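Local coordinates for protein mRNA nuclease HepT (Shewanella oneidensis MR-1, PDB 6M6U) that cleaves mRNA as the bacteriostatic toxin of a type VII toxin-antitoxin system and is neutralised mostly through tri-AMPylation by its partner MntA, at residues Val101-Tyr104 / Gln105-Asn108. Numbering follows the deposited sequence.
Sequences VHDY and QELN
Tyr104 meets Leu107 where the RX(4)HXY motif of this HEPN-type toxin runs off helix 84-102 into a short 3-10 turn. Starting at the backbone, Tyr104 CB sits beside Gln105 N. With chi1 at 172°, the ring extends away from Tyr104 N, past the carbonyl side, and passes obliquely by Leu107: Tyr104 CD1 is 3.9 Å from Leu107 CD2, and Tyr104 CE1 is only slightly farther from the same methyl. On the other flank, Tyr104 CD2 is 4.1 Å from Gln105 NE2, the ring and amide planes turned 49° apart. At the tip, Tyr104 OH hydrogen-bonds Gln36 OE1; tyrosine suits the site because its ring meets Leu107 while its hydroxyl reaches the amide oxygen of Gln36, on helix 33-60. This is the tyrosine that MntA tri-AMPylates; here it is unmodified. Leucine suits position 107, because its side chain also packs on Ile40, Leu96 and Ile99. Two backbone bonds close the turn, Leu107 N to Tyr104 O at 2.8 Å and Glu106 N to Asp103 O at 3.1 Å. Asp103, the first residue to leave helical geometry, runs alongside Glu106, their carboxylate planes 42° apart. Asp103 OD2 comes close to the Glu106 chain, 3.2 Å from both Glu106 CB and Glu106 CG.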
loop_
_atom_site.group_PDB
_atom_site.type_symbol
_atom_site.label_atom_id
_atom_site.label_comp_id
_atom_site.label_asym_id
_atom_site.label_seq_id
_atom_site.Cartn_x
_atom_site.Cartn_y
_atom_site.Cartn_z
ATOM N N VAL B 101 46.797 -5.304 -10.529
ATOM C CA VAL B 101 45.856 -6.335 -10.107
ATOM C C VAL B 101 44.796 -6.583 -11.176
ATOM O O VAL B 101 44.563 -7.728 -11.579
ATOM C CB VAL B 101 45.221 -5.958 -8.756
ATOM C CG1 VAL B 101 44.220 -7.020 -8.332
ATOM C CG2 VAL B 101 46.300 -5.779 -7.695
ATOM N N HIS B 102 44.143 -5.523 -11.659
ATOM C CA HIS B 102 42.958 -5.679 -12.500
ATOM C C HIS B 102 43.252 -5.746 -13.991
ATOM O O HIS B 102 42.396 -6.212 -14.753
ATOM C CB HIS B 102 41.976 -4.532 -12.250
ATOM C CG HIS B 102 41.522 -4.431 -10.831
ATOM N ND1 HIS B 102 41.842 -3.365 -10.016
ATOM C CD2 HIS B 102 40.786 -5.275 -10.073
ATOM C CE1 HIS B 102 41.314 -3.554 -8.820
ATOM N NE2 HIS B 102 40.670 -4.707 -8.827
ATOM N N ASP B 103 44.423 -5.291 -14.432
ATOM C CA ASP B 103 44.735 -5.225 -15.853
ATOM C C ASP B 103 46.219 -5.543 -16.063
ATOM O O ASP B 103 46.998 -4.733 -16.559
ATOM C CB ASP B 103 44.359 -3.851 -16.406
ATOM C CG ASP B 103 44.231 -3.844 -17.915
ATOM O OD1 ASP B 103 43.878 -4.897 -18.491
ATOM O OD2 ASP B 103 44.473 -2.780 -18.523
ATOM N N TYR B 104 46.616 -6.760 -15.675
ATOM C CA TYR B 104 48.029 -7.126 -15.718
ATOM C C TYR B 104 48.585 -7.088 -17.135
ATOM O O TYR B 104 49.757 -6.746 -17.330
ATOM C CB TYR B 104 48.237 -8.514 -15.111
ATOM C CG TYR B 104 49.640 -9.054 -15.295
ATOM C CD1 TYR B 104 50.679 -8.644 -14.466
ATOM C CD2 TYR B 104 49.927 -9.977 -16.296
ATOM C CE1 TYR B 104 51.968 -9.135 -14.631
ATOM C CE2 TYR B 104 51.211 -10.472 -16.469
ATOM C CZ TYR B 104 52.226 -10.049 -15.632
ATOM O OH TYR B 104 53.502 -10.539 -15.799
ATOM N N GLN B 105 47.765 -7.426 -18.132
ATOM C CA GLN B 105 48.254 -7.460 -19.506
ATOM C C GLN B 105 48.723 -6.088 -19.971
ATOM O O GLN B 105 49.573 -5.995 -20.864
ATOM C CB GLN B 105 47.168 -8.001 -20.434
ATOM C CG GLN B 105 46.874 -9.483 -20.246
ATOM C CD GLN B 105 47.945 -10.376 -20.851
ATOM O OE1 GLN B 105 48.118 -10.418 -22.071
ATOM N NE2 GLN B 105 48.671 -11.092 -20.000
ATOM N N GLU B 106 48.192 -5.017 -19.385
ATOM C CA GLU B 106 48.652 -3.666 -19.684
ATOM C C GLU B 106 49.687 -3.157 -18.690
ATOM O O GLU B 106 50.182 -2.037 -18.853
ATOM C CB GLU B 106 47.467 -2.697 -19.729
ATOM C CG GLU B 106 46.600 -2.846 -20.964
ATOM C CD GLU B 106 47.416 -3.118 -22.212
ATOM O OE1 GLU B 106 47.228 -4.193 -22.821
ATOM O OE2 GLU B 106 48.251 -2.262 -22.578
ATOM N N LEU B 107 50.023 -3.943 -17.673
ATOM C CA LEU B 107 51.008 -3.510 -16.696
ATOM C C LEU B 107 52.381 -3.405 -17.338
ATOM O O LEU B 107 52.813 -4.298 -18.076
ATOM C CB LEU B 107 51.060 -4.480 -15.517
ATOM C CG LEU B 107 52.046 -4.124 -14.400
ATOM C CD1 LEU B 107 51.705 -2.771 -13.800
ATOM C CD2 LEU B 107 52.061 -5.206 -13.329
ATOM N N ASN B 108 53.063 -2.297 -17.068
ATOM C CA ASN B 108 54.463 -2.149 -17.441
ATOM C C ASN B 108 55.300 -2.614 -16.258
ATOM O O ASN B 108 55.405 -1.914 -15.245
ATOM C CB ASN B 108 54.791 -0.710 -17.825
ATOM C CG ASN B 108 56.141 -0.589 -18.501
ATOM O OD1 ASN B 108 57.160 -0.367 -17.846
ATOM N ND2 ASN B 108 56.158 -0.756 -19.819
#